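Local coordinates for hydrolase family protein (PDB 3CNH) that probably acts as a phosphatase of the haloacid dehalogenase-like hydrolase superfamily, with a metal-binding active site, at residues 159-164 against 177-182; 12-17 against 89-94; 49-54 against 132-137. All coordinates share one frame; numbering follows the deposited sequence. Where two conformers were deposited one is given.

Interaction 1: 159-164 against 177-182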
ATOM      1  N   GLU A 159     -17.082  -2.535 -13.614  1.00 34.88           N
ATOM      2  CA  GLU A 159     -16.959  -1.515 -14.678  1.00 35.79           C
ATOM      3  C   GLU A 159     -17.204  -0.107 -14.198  1.00 36.28           C
ATOM      4  O   GLU A 159     -16.998   0.863 -14.933  1.00 37.83           O
ATOM      5  CB  GLU A 159     -17.845  -1.841 -15.872  1.00 37.49           C
ATOM      6  CG  GLU A 159     -17.338  -3.079 -16.555  1.00 40.31           C
ATOM      7  CD  GLU A 159     -18.146  -3.454 -17.779  1.00 44.41           C
ATOM      8  OE1 GLU A 159     -19.109  -2.748 -18.110  1.00 54.69           O
ATOM      9  OE2 GLU A 159     -17.794  -4.443 -18.415  1.00 46.05           O
ATOM     10  N   GLU A 160     -17.618  -0.016 -12.947  1.00 36.12           N
ATOM     11  CA  GLU A 160     -17.886   1.279 -12.310  1.00 35.79           C
ATOM     12  C   GLU A 160     -16.730   1.695 -11.424  1.00 34.62           C
ATOM     13  O   GLU A 160     -16.815   2.667 -10.671  1.00 35.82           O
ATOM     14  CB  GLU A 160     -19.117   1.182 -11.403  1.00 37.73           C
ATOM     15  CG  GLU A 160     -20.425   0.978 -12.129  1.00 43.78           C
ATOM     16  CD  GLU A 160     -21.595   0.781 -11.168  1.00 48.97           C
ATOM     17  OE1 GLU A 160     -21.449   0.211 -10.035  1.00 43.01           O
ATOM     18  OE2 GLU A 160     -22.681   1.214 -11.571  1.00 51.28           O
ATOM     19  N   ALA A 161     -15.680   0.901 -11.483  1.00 34.17           N
ATOM     20  CA  ALA A 161     -14.509   1.139 -10.634  1.00 34.16           C
ATOM     21  C   ALA A 161     -13.222   1.282 -11.414  1.00 33.58           C
ATOM     22  O   ALA A 161     -13.045   0.707 -12.485  1.00 33.95           O
ATOM     23  CB  ALA A 161     -14.337  -0.032  -9.640  1.00 34.52           C
ATOM     24  N   VAL A 162     -12.325   2.072 -10.836  1.00 32.66           N
ATOM     25  CA  VAL A 162     -10.967   2.214 -11.372  0.50 32.76           C
ATOM     26  C   VAL A 162      -9.947   1.970 -10.274  1.00 34.69           C
ATOM     27  O   VAL A 162     -10.043   2.552  -9.209  1.00 35.57           O
ATOM     28  CB  VAL A 162     -10.684   3.617 -11.946  0.50 33.02           C
ATOM     29  CG1 VAL A 162      -9.316   3.650 -12.640  0.50 32.94           C
ATOM     30  CG2 VAL A 162     -11.780   4.047 -12.934  0.50 27.12           C
HETATM   31  N   MSE A 163      -9.000   1.088 -10.573  1.00 34.92           N
HETATM   32  CA  MSE A 163      -7.830   0.788  -9.743  1.00 34.41           C
HETATM   33  C   MSE A 163      -6.616   1.571 -10.237  1.00 34.73           C
HETATM   34  O   MSE A 163      -6.321   1.616 -11.441  1.00 34.05           O
HETATM   35  CB  MSE A 163      -7.475  -0.703  -9.823  1.00 35.32           C
HETATM   36  CG  MSE A 163      -6.222  -1.117  -9.081  1.00 34.47           C
HETATM   37 SE   MSE A 163      -6.600  -1.105  -7.168  0.75 32.96          SE
HETATM   38  CE  MSE A 163      -4.709  -1.030  -6.502  1.00 34.20           C
ATOM     39  N   VAL A 164      -5.926   2.200  -9.280  1.00 33.59           N
ATOM     40  CA  VAL A 164      -4.702   2.943  -9.537  1.00 34.21           C
ATOM     41  C   VAL A 164      -3.554   2.264  -8.780  1.00 33.18           C
ATOM     42  O   VAL A 164      -3.576   2.183  -7.546  1.00 34.07           O
ATOM     43  CB  VAL A 164      -4.805   4.405  -9.071  1.00 34.08           C
ATOM     44  CG1 VAL A 164      -3.484   5.129  -9.307  1.00 33.67           C
ATOM     45  CG2 VAL A 164      -6.018   5.162  -9.767  1.00 31.57           C
ATOM     46  N   VAL A 177     -10.545  -8.896 -13.479  1.00 32.91           N
ATOM     47  CA  VAL A 177     -11.817  -9.079 -12.720  1.00 32.87           C
ATOM     48  C   VAL A 177     -12.904  -8.138 -13.223  1.00 34.87           C
ATOM     49  O   VAL A 177     -14.035  -8.127 -12.739  1.00 35.06           O
ATOM     50  CB  VAL A 177     -11.678  -8.984 -11.182  1.00 33.85           C
ATOM     51  CG1 VAL A 177     -10.552  -9.970 -10.685  1.00 34.24           C
ATOM     52  CG2 VAL A 177     -11.461  -7.551 -10.699  1.00 35.07           C
ATOM     53  N   GLY A 178     -12.538  -7.361 -14.233  1.00 32.46           N
ATOM     54  CA  GLY A 178     -13.471  -6.453 -14.896  1.00 32.58           C
ATOM     55  C   GLY A 178     -13.396  -4.980 -14.561  1.00 32.56           C
ATOM     56  O   GLY A 178     -14.200  -4.184 -15.032  1.00 34.50           O
HETATM   57  N   MSE A 179     -12.460  -4.622 -13.716  1.00 32.96           N
HETATM   58  CA  MSE A 179     -12.270  -3.220 -13.308  1.00 32.88           C
HETATM   59  C   MSE A 179     -11.522  -2.434 -14.369  1.00 33.24           C
HETATM   60  O   MSE A 179     -10.784  -2.998 -15.182  1.00 34.09           O
HETATM   61  CB  MSE A 179     -11.440  -3.107 -12.000  1.00 34.35           C
HETATM   62  CG  MSE A 179     -12.129  -3.687 -10.789  1.00 35.06           C
HETATM   63 SE   MSE A 179     -10.915  -3.707  -9.317  0.75 31.86          SE
HETATM   64  CE  MSE A 179     -11.006  -1.939  -8.753  1.00 35.31           C
ATOM     65  N   HIS A 180     -11.752  -1.127 -14.375  1.00 31.81           N
ATOM     66  CA  HIS A 180     -10.840  -0.264 -15.092  1.00 32.20           C
ATOM     67  C   HIS A 180      -9.605  -0.135 -14.224  1.00 32.14           C
ATOM     68  O   HIS A 180      -9.637  -0.350 -13.021  1.00 33.51           O
ATOM     69  CB  HIS A 180     -11.431   1.104 -15.312  1.00 32.66           C
ATOM     70  CG  HIS A 180     -12.634   1.079 -16.186  1.00 35.17           C
ATOM     71  ND1 HIS A 180     -12.548   0.904 -17.550  1.00 40.98           N
ATOM     72  CD2 HIS A 180     -13.954   1.198 -15.897  1.00 40.10           C
ATOM     73  CE1 HIS A 180     -13.767   0.917 -18.066  1.00 47.77           C
ATOM     74  NE2 HIS A 180     -14.637   1.081 -17.086  1.00 42.37           N
ATOM     75  N   ALA A 181      -8.489   0.190 -14.858  1.00 31.52           N
ATOM     76  CA  ALA A 181      -7.245   0.376 -14.114  1.00 32.77           C
ATOM     77  C   ALA A 181      -6.303   1.265 -14.901  1.00 33.58           C
ATOM     78  O   ALA A 181      -6.338   1.311 -16.129  1.00 35.09           O
ATOM     79  CB  ALA A 181      -6.573  -0.980 -13.800  1.00 32.60           C
ATOM     80  N   VAL A 182      -5.559   2.046 -14.149  1.00 31.91           N
ATOM     81  CA  VAL A 182      -4.493   2.891 -14.686  1.00 32.93           C
ATOM     82  C   VAL A 182      -3.214   2.694 -13.904  1.00 34.05           C
ATOM     83  O   VAL A 182      -3.242   2.712 -12.680  1.00 34.09           O
ATOM     84  CB  VAL A 182      -4.834   4.383 -14.568  1.00 35.13           C
ATOM     85  CG1 VAL A 182      -3.700   5.213 -15.164  1.00 34.93           C
ATOM     86  CG2 VAL A 182      -6.168   4.684 -15.312  1.00 36.88           C
TER
HETATM   87  O   HOH W   1     -17.143   2.029 -17.633  0.50 37.06           O

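Interaction 2: 12-17 against 89-94. With NA (sodium ion), chain C; PO4 (phosphate ion), chain D.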
ATOM      1  N   GLY A  12       1.520   2.665  -1.406  1.00 33.90           N
ATOM      2  CA  GLY A  12       2.976   2.630  -1.686  1.00 35.61           C
ATOM      3  C   GLY A  12       3.319   2.734  -3.161  1.00 35.92           C
ATOM      4  O   GLY A  12       2.843   1.939  -3.967  1.00 38.55           O
ATOM      5  N   GLY A  13       4.165   3.692  -3.485  1.00 35.32           N
ATOM      6  CA  GLY A  13       4.597   3.971  -4.847  1.00 36.42           C
ATOM      7  C   GLY A  13       3.650   4.834  -5.649  1.00 37.04           C
ATOM      8  O   GLY A  13       3.904   5.133  -6.825  1.00 37.90           O
ATOM      9  N   VAL A  14       2.578   5.246  -4.988  1.00 35.19           N
ATOM     10  CA  VAL A  14       1.549   6.085  -5.616  1.00 33.38           C
ATOM     11  C   VAL A  14       1.336   7.352  -4.789  1.00 32.89           C
ATOM     12  O   VAL A  14       1.788   8.454  -5.158  1.00 34.10           O
ATOM     13  CB  VAL A  14       0.253   5.291  -5.840  1.00 34.17           C
ATOM     14  CG1 VAL A  14      -0.873   6.142  -6.412  1.00 31.33           C
ATOM     15  CG2 VAL A  14       0.507   4.107  -6.799  1.00 35.95           C
ATOM     16  N   LEU A  15       0.698   7.172  -3.642  1.00 33.38           N
ATOM     17  CA  LEU A  15       0.416   8.295  -2.729  1.00 32.78           C
ATOM     18  C   LEU A  15       1.612   8.645  -1.845  1.00 32.38           C
ATOM     19  O   LEU A  15       1.887   9.797  -1.519  1.00 33.53           O
ATOM     20  CB  LEU A  15      -0.784   7.962  -1.842  1.00 34.21           C
ATOM     21  CG  LEU A  15      -2.117   7.828  -2.594  1.00 34.85           C
ATOM     22  CD1 LEU A  15      -3.199   7.247  -1.677  1.00 35.11           C
ATOM     23  CD2 LEU A  15      -2.523   9.171  -3.206  1.00 34.69           C
ATOM     24  N   LEU A  16       2.297   7.600  -1.450  1.00 31.98           N
ATOM     25  CA  LEU A  16       3.493   7.682  -0.600  1.00 32.56           C
ATOM     26  C   LEU A  16       4.558   6.793  -1.173  1.00 34.44           C
ATOM     27  O   LEU A  16       4.317   6.009  -2.086  1.00 33.93           O
ATOM     28  CB  LEU A  16       3.180   7.187   0.822  1.00 34.06           C
ATOM     29  CG  LEU A  16       1.991   7.805   1.603  1.00 31.76           C
ATOM     30  CD1 LEU A  16       1.790   7.068   2.948  1.00 31.78           C
ATOM     31  CD2 LEU A  16       2.151   9.305   1.794  1.00 32.92           C
ATOM     32  N   THR A  17       5.743   6.919  -0.607  1.00 35.34           N
ATOM     33  CA  THR A  17       6.815   5.977  -0.932  1.00 34.81           C
ATOM     34  C   THR A  17       6.375   4.607  -0.411  1.00 34.50           C
ATOM     35  O   THR A  17       5.425   4.483   0.347  1.00 34.30           O
ATOM     36  CB  THR A  17       8.146   6.349  -0.229  1.00 36.35           C
ATOM     37  OG1 THR A  17       7.925   6.441   1.186  1.00 36.40           O
ATOM     38  CG2 THR A  17       8.682   7.647  -0.764  1.00 37.03           C
ATOM     39  N   PRO A  89       4.236  14.129  -3.196  1.00 37.44           N
ATOM     40  CA  PRO A  89       3.438  15.325  -3.214  1.00 37.34           C
ATOM     41  C   PRO A  89       2.472  15.561  -4.350  1.00 35.42           C
ATOM     42  O   PRO A  89       1.340  15.942  -4.108  1.00 35.86           O
ATOM     43  CB  PRO A  89       4.480  16.448  -3.142  1.00 37.34           C
ATOM     44  CG  PRO A  89       5.690  15.826  -2.575  1.00 39.29           C
ATOM     45  CD  PRO A  89       5.678  14.434  -3.058  1.00 38.50           C
ATOM     46  N   GLU A  90       2.919  15.350  -5.574  1.00 35.86           N
ATOM     47  CA  GLU A  90       2.058  15.654  -6.719  1.00 36.55           C
ATOM     48  C   GLU A  90       0.866  14.698  -6.822  1.00 34.27           C
ATOM     49  O   GLU A  90      -0.257  15.117  -7.135  1.00 34.73           O
ATOM     50  CB  GLU A  90       2.841  15.692  -8.037  1.00 38.40           C
ATOM     51  CG  GLU A  90       3.979  16.709  -8.087  1.00 45.68           C
ATOM     52  CD  GLU A  90       4.848  16.558  -9.349  1.00 56.25           C
ATOM     53  OE1 GLU A  90       4.780  15.498 -10.030  1.00 63.43           O
ATOM     54  OE2 GLU A  90       5.613  17.495  -9.656  1.00 64.54           O
ATOM     55  N   VAL A  91       1.113  13.427  -6.572  1.00 34.19           N
ATOM     56  CA  VAL A  91       0.036  12.416  -6.661  1.00 34.75           C
ATOM     57  C   VAL A  91      -0.928  12.603  -5.492  1.00 36.20           C
ATOM     58  O   VAL A  91      -2.157  12.519  -5.614  1.00 36.04           O
ATOM     59  CB  VAL A  91       0.547  10.995  -6.795  1.00 35.51           C
ATOM     60  CG1 VAL A  91      -0.626  10.044  -6.743  1.00 34.72           C
ATOM     61  CG2 VAL A  91       1.309  10.865  -8.096  1.00 37.09           C
ATOM     62  N   LEU A  92      -0.353  12.881  -4.338  1.00 37.75           N
ATOM     63  CA  LEU A  92      -1.168  13.209  -3.146  0.50 37.67           C
ATOM     64  C   LEU A  92      -2.105  14.318  -3.398  1.00 38.45           C
ATOM     65  O   LEU A  92      -3.284  14.277  -3.059  1.00 40.54           O
ATOM     66  CB  LEU A  92      -0.326  13.672  -1.969  0.50 38.56           C
ATOM     67  CG  LEU A  92       0.157  12.527  -1.122  0.50 32.35           C
ATOM     68  CD1 LEU A  92       1.182  12.973  -0.120  0.50 31.54           C
ATOM     69  CD2 LEU A  92      -1.035  11.895  -0.421  0.50 32.32           C
ATOM     70  N   ALA A  93      -1.569  15.370  -3.996  1.00 36.21           N
ATOM     71  CA  ALA A  93      -2.354  16.548  -4.274  1.00 35.46           C
ATOM     72  C   ALA A  93      -3.503  16.227  -5.223  1.00 34.66           C
ATOM     73  O   ALA A  93      -4.609  16.727  -5.089  1.00 34.64           O
ATOM     74  CB  ALA A  93      -1.472  17.689  -4.851  1.00 35.06           C
ATOM     75  N   LEU A  94      -3.219  15.378  -6.192  1.00 34.41           N
ATOM     76  CA  LEU A  94      -4.241  14.979  -7.183  1.00 32.97           C
ATOM     77  C   LEU A  94      -5.369  14.225  -6.477  1.00 34.59           C
ATOM     78  O   LEU A  94      -6.570  14.465  -6.674  1.00 34.50           O
ATOM     79  CB  LEU A  94      -3.617  14.075  -8.253  1.00 32.73           C
ATOM     80  CG  LEU A  94      -4.564  13.382  -9.236  1.00 32.52           C
ATOM     81  CD1 LEU A  94      -5.406  14.355 -10.033  1.00 34.40           C
ATOM     82  CD2 LEU A  94      -3.773  12.432 -10.180  1.00 38.20           C
TER
HETATM   83 NA    NA C 200       2.564   0.015  -5.163  1.00 25.67          NA
HETATM   84  P   PO4 D 201       0.988  -1.019  -1.503  0.75 27.09           P
HETATM   85  O1  PO4 D 201       0.002  -2.008  -1.926  0.75 21.14           O
HETATM   86  O2  PO4 D 201       1.818  -0.571  -2.712  0.75 26.60           O
HETATM   87  O3  PO4 D 201       0.461   0.150  -0.656  0.75 24.64           O
HETATM   88  O4  PO4 D 201       2.073  -1.640  -0.623  0.75 28.79           O
HETATM   89  O   HOH W   2       4.841  -0.273  -4.723  1.00 41.99           O
HETATM   90  O   HOH W   3       1.994  -2.013  -5.961  1.00 25.51           O

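Interaction 3: 49-54 against 132-137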
ATOM      1  N   GLU A  49       3.219 -13.065   6.159  1.00 33.65           N
ATOM      2  CA  GLU A  49       2.250 -13.232   7.226  1.00 33.59           C
ATOM      3  C   GLU A  49       2.027 -11.931   7.977  1.00 33.08           C
ATOM      4  O   GLU A  49       0.931 -11.649   8.452  1.00 34.48           O
ATOM      5  CB  GLU A  49       2.622 -14.375   8.143  1.00 34.40           C
ATOM      6  CG  GLU A  49       2.446 -15.759   7.497  1.00 33.99           C
ATOM      7  CD  GLU A  49       1.005 -16.146   7.280  1.00 37.57           C
ATOM      8  OE1 GLU A  49       0.307 -15.519   6.440  1.00 43.24           O
ATOM      9  OE2 GLU A  49       0.557 -17.057   7.951  1.00 37.47           O
ATOM     10  N   LEU A  50       3.056 -11.099   8.020  1.00 33.80           N
ATOM     11  CA  LEU A  50       2.913  -9.775   8.642  1.00 33.80           C
ATOM     12  C   LEU A  50       1.976  -8.928   7.758  1.00 33.39           C
ATOM     13  O   LEU A  50       1.073  -8.246   8.203  1.00 32.87           O
ATOM     14  CB  LEU A  50       4.283  -9.089   8.752  1.00 34.40           C
ATOM     15  CG  LEU A  50       4.204  -7.695   9.409  1.00 34.73           C
ATOM     16  CD1 LEU A  50       3.688  -7.741  10.813  1.00 37.03           C
ATOM     17  CD2 LEU A  50       5.561  -7.026   9.315  1.00 36.72           C
ATOM     18  N   GLU A  51       2.266  -8.958   6.479  1.00 33.81           N
ATOM     19  CA  GLU A  51       1.492  -8.237   5.459  0.50 33.84           C
ATOM     20  C   GLU A  51      -0.003  -8.632   5.480  1.00 34.22           C
ATOM     21  O   GLU A  51      -0.905  -7.811   5.235  1.00 34.06           O
ATOM     22  CB  GLU A  51       2.155  -8.517   4.089  0.50 35.16           C
ATOM     23  CG  GLU A  51       1.595  -7.822   2.871  0.50 35.76           C
ATOM     24  CD  GLU A  51       2.359  -8.221   1.606  0.50 37.05           C
ATOM     25  OE1 GLU A  51       3.310  -9.063   1.680  0.50 37.24           O
ATOM     26  OE2 GLU A  51       2.005  -7.690   0.536  0.50 38.29           O
ATOM     27  N   LEU A  52      -0.255  -9.891   5.778  1.00 33.67           N
ATOM     28  CA  LEU A  52      -1.617 -10.450   5.810  1.00 33.73           C
ATOM     29  C   LEU A  52      -2.300 -10.342   7.169  1.00 34.66           C
ATOM     30  O   LEU A  52      -3.419 -10.793   7.368  1.00 35.82           O
ATOM     31  CB  LEU A  52      -1.611 -11.930   5.356  1.00 32.73           C
ATOM     32  CG  LEU A  52      -1.297 -12.105   3.854  1.00 32.61           C
ATOM     33  CD1 LEU A  52      -0.933 -13.517   3.459  1.00 32.52           C
ATOM     34  CD2 LEU A  52      -2.528 -11.631   3.032  1.00 31.77           C
ATOM     35  N   GLY A  53      -1.579  -9.754   8.117  1.00 34.90           N
ATOM     36  CA  GLY A  53      -2.095  -9.530   9.460  1.00 35.22           C
ATOM     37  C   GLY A  53      -2.273 -10.753  10.328  1.00 34.61           C
ATOM     38  O   GLY A  53      -3.047 -10.746  11.284  1.00 36.49           O
ATOM     39  N   ARG A  54      -1.519 -11.809   9.997  1.00 34.42           N
ATOM     40  CA  ARG A  54      -1.601 -13.082  10.698  1.00 34.62           C
ATOM     41  C   ARG A  54      -0.421 -13.304  11.662  1.00 34.90           C
ATOM     42  O   ARG A  54      -0.353 -14.308  12.380  1.00 35.96           O
ATOM     43  CB  ARG A  54      -1.797 -14.233   9.732  1.00 37.42           C
ATOM     44  CG  ARG A  54      -3.145 -14.156   8.987  1.00 40.65           C
ATOM     45  CD  ARG A  54      -4.332 -14.140   9.914  1.00 43.00           C
ATOM     46  NE  ARG A  54      -4.380 -15.257  10.847  1.00 47.98           N
ATOM     47  CZ  ARG A  54      -4.861 -16.467  10.562  1.00 52.48           C
ATOM     48  NH1 ARG A  54      -5.367 -16.735   9.370  1.00 53.45           N
ATOM     49  NH2 ARG A  54      -4.839 -17.408  11.494  1.00 53.31           N
ATOM     50  N   PHE A 132      -8.954  -0.817   2.362  1.00 32.60           N
ATOM     51  CA  PHE A 132      -9.037  -2.263   2.096  1.00 32.51           C
ATOM     52  C   PHE A 132      -7.611  -2.774   1.996  1.00 32.82           C
ATOM     53  O   PHE A 132      -7.040  -2.954   0.931  1.00 33.52           O
ATOM     54  CB  PHE A 132      -9.871  -2.527   0.838  1.00 33.40           C
ATOM     55  CG  PHE A 132     -11.239  -1.903   0.901  1.00 32.54           C
ATOM     56  CD1 PHE A 132     -12.004  -1.974   2.032  1.00 34.24           C
ATOM     57  CD2 PHE A 132     -11.747  -1.248  -0.202  1.00 32.51           C
ATOM     58  CE1 PHE A 132     -13.282  -1.374   2.086  1.00 34.63           C
ATOM     59  CE2 PHE A 132     -13.042  -0.663  -0.161  1.00 35.03           C
ATOM     60  CZ  PHE A 132     -13.786  -0.708   0.992  1.00 33.21           C
ATOM     61  N   THR A 133      -7.064  -2.958   3.182  1.00 31.58           N
ATOM     62  CA  THR A 133      -5.659  -3.275   3.376  1.00 31.86           C
ATOM     63  C   THR A 133      -5.446  -4.752   3.674  1.00 32.31           C
ATOM     64  O   THR A 133      -6.217  -5.382   4.407  1.00 33.14           O
ATOM     65  CB  THR A 133      -5.079  -2.437   4.495  1.00 32.26           C
ATOM     66  OG1 THR A 133      -5.326  -1.040   4.247  1.00 33.55           O
ATOM     67  CG2 THR A 133      -3.571  -2.711   4.656  1.00 32.91           C
ATOM     68  N   SER A 134      -4.363  -5.283   3.128  1.00 33.06           N
ATOM     69  CA  SER A 134      -4.072  -6.721   3.265  1.00 33.66           C
ATOM     70  C   SER A 134      -4.094  -7.247   4.687  1.00 33.10           C
ATOM     71  O   SER A 134      -4.558  -8.349   4.946  1.00 34.56           O
ATOM     72  CB  SER A 134      -2.706  -7.067   2.651  1.00 34.09           C
ATOM     73  OG  SER A 134      -1.675  -6.281   3.242  1.00 33.73           O
ATOM     74  N   SER A 135      -3.549  -6.453   5.586  1.00 32.23           N
ATOM     75  CA  SER A 135      -3.392  -6.859   7.006  1.00 33.58           C
ATOM     76  C   SER A 135      -4.718  -6.873   7.740  1.00 33.36           C
ATOM     77  O   SER A 135      -4.860  -7.496   8.782  1.00 34.91           O
ATOM     78  CB  SER A 135      -2.336  -6.019   7.702  1.00 33.69           C
ATOM     79  OG  SER A 135      -2.616  -4.631   7.597  1.00 32.71           O
ATOM     80  N   ALA A 136      -5.694  -6.172   7.181  1.00 33.94           N
ATOM     81  CA  ALA A 136      -7.044  -6.197   7.739  1.00 33.43           C
ATOM     82  C   ALA A 136      -7.900  -7.330   7.170  1.00 34.09           C
ATOM     83  O   ALA A 136      -8.720  -7.900   7.864  1.00 35.14           O
ATOM     84  CB  ALA A 136      -7.747  -4.841   7.493  1.00 32.76           C
ATOM     85  N   LEU A 137      -7.698  -7.614   5.882  1.00 33.40           N
ATOM     86  CA  LEU A 137      -8.560  -8.519   5.117  1.00 34.22           C
ATOM     87  C   LEU A 137      -8.053  -9.927   4.945  1.00 35.56           C
ATOM     88  O   LEU A 137      -8.813 -10.831   4.596  1.00 35.86           O
ATOM     89  CB  LEU A 137      -8.843  -7.921   3.742  1.00 34.28           C
ATOM     90  CG  LEU A 137      -9.650  -6.613   3.849  1.00 33.46           C
ATOM     91  CD1 LEU A 137      -9.810  -5.950   2.467  1.00 35.41           C
ATOM     92  CD2 LEU A 137     -11.024  -6.781   4.498  1.00 33.30           C
TER
HETATM   93  O   HOH W   4      -5.897 -10.556   8.796  0.50 28.16           O

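Interaction 1: 159-164 against 177-182
Strand segments 161-164 and 180-182 run parallel, their directions 26° apart, with Val162 beside His180, Met163 beside Ala181 and Val164 beside Val182: His180 N donates to Ala161 O (2.9 Å), Met163 N to His180 O, and Val182 N to Met163 O (2.8 Å). Side chains alternate between the two faces of the sheet. On one, Val162 sets CG2 against His180 CB (3.8 Å) and CG1 against Val182 CG2 (4.3 Å); beta-branched valine suits an extended backbone. On the other, Met163 CB lies 4.1 Å from Ala181 CB, a small residue on which helix 168-176 rests through Val171 and Ala174. Met179 is bent at its last torsion (chi3 80°), which tucks CE between Ala161 CB and Met163 CB, 3.9 Å from each. The His180 ring turns its edge to Glu159 O, which lies in the ring plane, and a water donates to that oxygen while hydrogen-bonding His180 NE2 (2.7 Å). Gly178, with positive phi, closes the preceding helix in a Schellman motif. The contact pairs the two strands of a beta-alpha-beta unit linked by helix 168-176: backbone bonds fix the register, Met163, Ala181 and Met179 pack against that helix through Ala174, and the polar histidine and its water sit where the pairing begins.

Interaction 2: 12-17 against 89-94
Val91 and Leu92, on the first turn of helix 89-98, meet the loop 12-17 by closing over two of its carbonyl oxygens. Val91 points at the loop and spreads its branches around Val14 O, which lies 3.3 Å from Val91 CB. With CG1 anti to the backbone N (chi1 175°), this branch reaches forward and crosses the Val14 side chain obliquely, meeting Val14 CG1 at 3.9 Å. Leu15 comes to the same methyl from another direction, its side chain at about a right angle to that of Val91 and its CD2 4.1 Å from Val91 CG1. One residue further along the helix, Leu92 lays its branch point over Leu15 O, with CG at 3.3 Å. From there its two methyls part: CD2 goes to Leu15 CD2 (4.2 Å) and CD1 to Leu16 CD2. The backbones are closest at Leu15 and Leu92; valine, branched at CB, covers Val14 O, and the longer leucines reach their neighbours with their methyls. Trp9 of strand 6-9 backs Val14, Leu15 and Val91, while Phe122 of helix 112-122 lies against Leu16.

The loop follows the first strand of the Rossmann-like core, the place of the metal- and phosphate-binding motif of haloacid dehalogenase-like enzymes. Gly12 O binds the sodium ion at 2.3 Å, alongside Asp10, Asp166, two waters and O2 of a phosphate ion, probably from the crystallisation liquor. Gly12 N donates a nearly straight bond (163°) to phosphate O3 at 2.8 Å, so both backbone polar atoms of Gly12 serve the site. Gly12, without a side chain, lets the phosphate lie close against its backbone, and Gly13, next to the metal, takes up a positive phi that suits glycine. Gly13 N also donates to Leu16 O, closing the loop on itself.

Interaction 3: 49-54 against 132-137
Ser134, Ser135 and Glu51 carry most of this junction, where the end of helix 36-51 meets the start of the short helix 134-137. Ser134 points at the neighbouring segment and donates from OG to Glu51 O over a short 2.6 Å. The hydroxyl approaches from above the carbonyl plane, 36° out of it. Its chi1 of 56° places OG between the backbone N and the carbonyl carbon, where it also accepts from Glu110 N, so the hydroxyl serves as both donor and acceptor. The CG of Glu51 lies 3.6 Å from the same OG, and the extended side chain then runs on past Asn109 and Met140.

Ser135 CB lies 3.4 Å from Glu51 O, while its hydroxyl bonds to Glu110 O. Its own carbonyl faces the other segment: Gly53 CA makes a nearly straight CH...O contact with Ser135 O at 3.5 Å, a closeness that a residue without a side chain permits. Gly53 also ends its helix in a Schellman motif at positive phi. A water donates to both Leu52 O (2.9 Å) and Ser135 O, joining the two segments.

Helix 36-51 lies in the helical insertion after the first core strand, consistent with the cap of this superfamily. The probable cap and the core thus meet here largely through small polar groups: the hydroxyl of Ser134 answers Glu51 O, and a water ties Leu52 O to Ser135 O.

In the fold
Along the chain, interactions 2 and 3 interleave: loop 12-17, helix end 49-54, helix start 89-94 and then 132-137, after which interaction 1 follows as a local beta-alpha-beta pairing. Interactions 1 and 3 involve opposite outermost strands of the five-stranded parallel sheet, 180-183 and 131-133, their centres about 22 Å apart. Interaction 2 lies on the far side of the chain's centre from interaction 3, but touches interaction 1 where Val14 CG1 packs on Val164 CG1 at 4.0 Å. Strand 161-165, next to the outermost strand, is thus in contact with the metal-binding loop, while interaction 3 joins the probable cap to the core.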